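Local coordinates for uncharacterized protein (Bacteroides thetaiotaomicron, PDB 4F54) that is of unknown function but belongs to the DUF4136 family, related to TolB N-terminal domains, and is probably made as a lipoprotein, at residues E182-N185 with Q186-Q190. Residues are numbered along the deposited sequence; the frame is centred on the assembly and turned at random.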
ATOM      1  N   GLU A 182       8.134   7.355  -9.626  1.00 23.70           N
ATOM      2  CA  GLU A 182       8.788   8.456  -8.921  0.50 25.68           C
ATOM      3  C   GLU A 182       8.120   8.702  -7.547  1.00 22.37           C
ATOM      4  O   GLU A 182       8.814   8.942  -6.521  1.00 22.09           O
ATOM      5  CB  GLU A 182       8.816   9.727  -9.777  0.50 27.75           C
ATOM      6  CG  GLU A 182       9.660   9.609 -11.051  0.50 30.59           C
ATOM      7  CD  GLU A 182       9.535  10.822 -11.974  0.50 37.83           C
ATOM      8  OE1 GLU A 182       9.006  11.854 -11.535  0.50 39.16           O
ATOM      9  OE2 GLU A 182       9.963  10.738 -13.139  0.50 43.05           O
ATOM     10  N   ALA A 183       6.804   8.579  -7.509  1.00 20.82           N
ATOM     11  CA  ALA A 183       6.036   8.683  -6.238  1.00 21.43           C
ATOM     12  C   ALA A 183       6.365   7.529  -5.269  1.00 20.09           C
ATOM     13  O   ALA A 183       6.607   7.770  -4.083  1.00 21.59           O
ATOM     14  CB  ALA A 183       4.536   8.815  -6.476  1.00 21.68           C
ATOM     15  N   VAL A 184       6.442   6.283  -5.776  1.00 20.38           N
ATOM     16  CA  VAL A 184       6.867   5.162  -4.945  1.00 21.62           C
ATOM     17  C   VAL A 184       8.245   5.451  -4.363  1.00 21.81           C
ATOM     18  O   VAL A 184       8.442   5.334  -3.157  1.00 21.05           O
ATOM     19  CB  VAL A 184       6.753   3.800  -5.688  1.00 22.18           C
ATOM     20  CG1 VAL A 184       7.406   2.675  -4.884  1.00 18.69           C
ATOM     21  CG2 VAL A 184       5.304   3.480  -6.021  1.00 21.21           C
ATOM     22  N   ASN A 185       9.217   5.848  -5.198  1.00 22.27           N
ATOM     23  CA  ASN A 185      10.562   6.159  -4.727  1.00 22.20           C
ATOM     24  C   ASN A 185      10.531   7.235  -3.664  1.00 23.35           C
ATOM     25  O   ASN A 185      11.202   7.126  -2.630  1.00 21.24           O
ATOM     26  CB  ASN A 185      11.449   6.593  -5.889  1.00 23.49           C
ATOM     27  CG  ASN A 185      11.786   5.448  -6.833  1.00 25.16           C
ATOM     28  OD1 ASN A 185      11.612   4.280  -6.493  1.00 24.07           O
ATOM     29  ND2 ASN A 185      12.234   5.790  -8.044  1.00 23.47           N
ATOM     30  N   GLN A 186       9.680   8.240  -3.867  1.00 21.29           N
ATOM     31  CA  GLN A 186       9.577   9.326  -2.893  1.00 21.47           C
ATOM     32  C   GLN A 186       9.044   8.894  -1.542  1.00 21.36           C
ATOM     33  O   GLN A 186       9.501   9.357  -0.500  1.00 21.65           O
ATOM     34  CB  GLN A 186       8.737  10.486  -3.447  1.00 25.85           C
ATOM     35  CG  GLN A 186       8.486  11.622  -2.457  1.00 26.84           C
ATOM     36  CD  GLN A 186       9.760  12.301  -1.956  1.00 27.55           C
ATOM     37  OE1 GLN A 186      10.703  12.534  -2.729  1.00 26.54           O
ATOM     38  NE2 GLN A 186       9.782  12.654  -0.670  1.00 24.57           N
ATOM     39  N   SER A 187       8.090   7.967  -1.565  1.00 19.39           N
ATOM     40  CA  SER A 187       7.488   7.455  -0.324  1.00 19.36           C
ATOM     41  C   SER A 187       8.546   6.779   0.544  1.00 20.24           C
ATOM     42  O   SER A 187       8.532   6.910   1.778  1.00 20.95           O
ATOM     43  CB  SER A 187       6.309   6.509  -0.594  1.00 20.79           C
ATOM     44  OG  SER A 187       6.699   5.194  -1.055  1.00 21.65           O
ATOM     45  N   PHE A 188       9.515   6.123  -0.087  1.00 21.13           N
ATOM     46  CA  PHE A 188      10.641   5.565   0.690  1.00 20.44           C
ATOM     47  C   PHE A 188      11.651   6.616   1.125  1.00 21.67           C
ATOM     48  O   PHE A 188      12.142   6.566   2.247  1.00 24.80           O
ATOM     49  CB  PHE A 188      11.330   4.413  -0.069  1.00 20.51           C
ATOM     50  CG  PHE A 188      10.543   3.151  -0.039  1.00 20.82           C
ATOM     51  CD1 PHE A 188       9.574   2.877  -1.025  1.00 20.42           C
ATOM     52  CD2 PHE A 188      10.718   2.270   0.973  1.00 26.18           C
ATOM     53  CE1 PHE A 188       8.833   1.694  -0.998  1.00 21.86           C
ATOM     54  CE2 PHE A 188       9.985   1.113   1.016  1.00 21.92           C
ATOM     55  CZ  PHE A 188       9.021   0.829   0.029  1.00 25.23           C
ATOM     56  N   THR A 189      11.961   7.583   0.254  1.00 20.78           N
ATOM     57  CA  THR A 189      12.876   8.664   0.598  1.00 22.60           C
ATOM     58  C   THR A 189      12.453   9.419   1.870  1.00 24.51           C
ATOM     59  O   THR A 189      13.268   9.738   2.721  1.00 23.76           O
ATOM     60  CB  THR A 189      13.017   9.650  -0.591  1.00 23.13           C
ATOM     61  OG1 THR A 189      13.492   8.910  -1.725  1.00 28.71           O
ATOM     62  CG2 THR A 189      13.968  10.791  -0.234  1.00 23.38           C
ATOM     63  N   GLN A 190      11.161   9.685   1.988  1.00 22.83           N
ATOM     64  CA  GLN A 190      10.626  10.373   3.178  1.00 23.23           C
ATOM     65  C   GLN A 190      10.297   9.427   4.341  1.00 23.41           C
ATOM     66  O   GLN A 190       9.636   9.847   5.304  1.00 24.11           O
ATOM     67  CB  GLN A 190       9.387  11.221   2.788  1.00 22.48           C
ATOM     68  CG  GLN A 190       8.128  10.434   2.420  1.00 21.00           C
ATOM     69  CD  GLN A 190       7.042  11.353   1.895  1.00 21.72           C
ATOM     70  OE1 GLN A 190       7.257  12.043   0.865  1.00 21.55           O
ATOM     71  NE2 GLN A 190       5.833  11.331   2.525  1.00 21.30           N
TER
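S187 and V184 meet one turn apart near the C-terminal end of the amphipathic helix 179-189, which lies against the mixed sheet. S187 OG donates a hydrogen bond to V184 O at 2.7 Å, in the carbonyl plane and on a lone pair. A chi1 of 75° sets OG between the backbone N and the carbonyl carbon of S187, where it can reach back. The same V184 O accepts a weak hydrogen bond from F188 N at 3.3 Å and sits at the edge of the F188 ring. V184 CG1 lies 4.3 Å from F188 CE1, and both side chains pack on Y65 of helix 56-70. A183 and S187 face strands 18-23 and 159-166. This is the tight side. With an alanine at S187, V184 O would probably lose its short hydroxyl bond, and a small gap is likely to open toward W161 and S163. The other side is looser. There T189 is exposed, and T189 N donates a hydrogen bond to N185 O at 3.0 Å. At the helix end, Q190 leaves helical geometry, yet its NE2 bonds to V19 O and T21 OG1 of strand 18-23. Q186 NE2 donates to Q190 OE1 at 3.0 Å, almost straight at 172°.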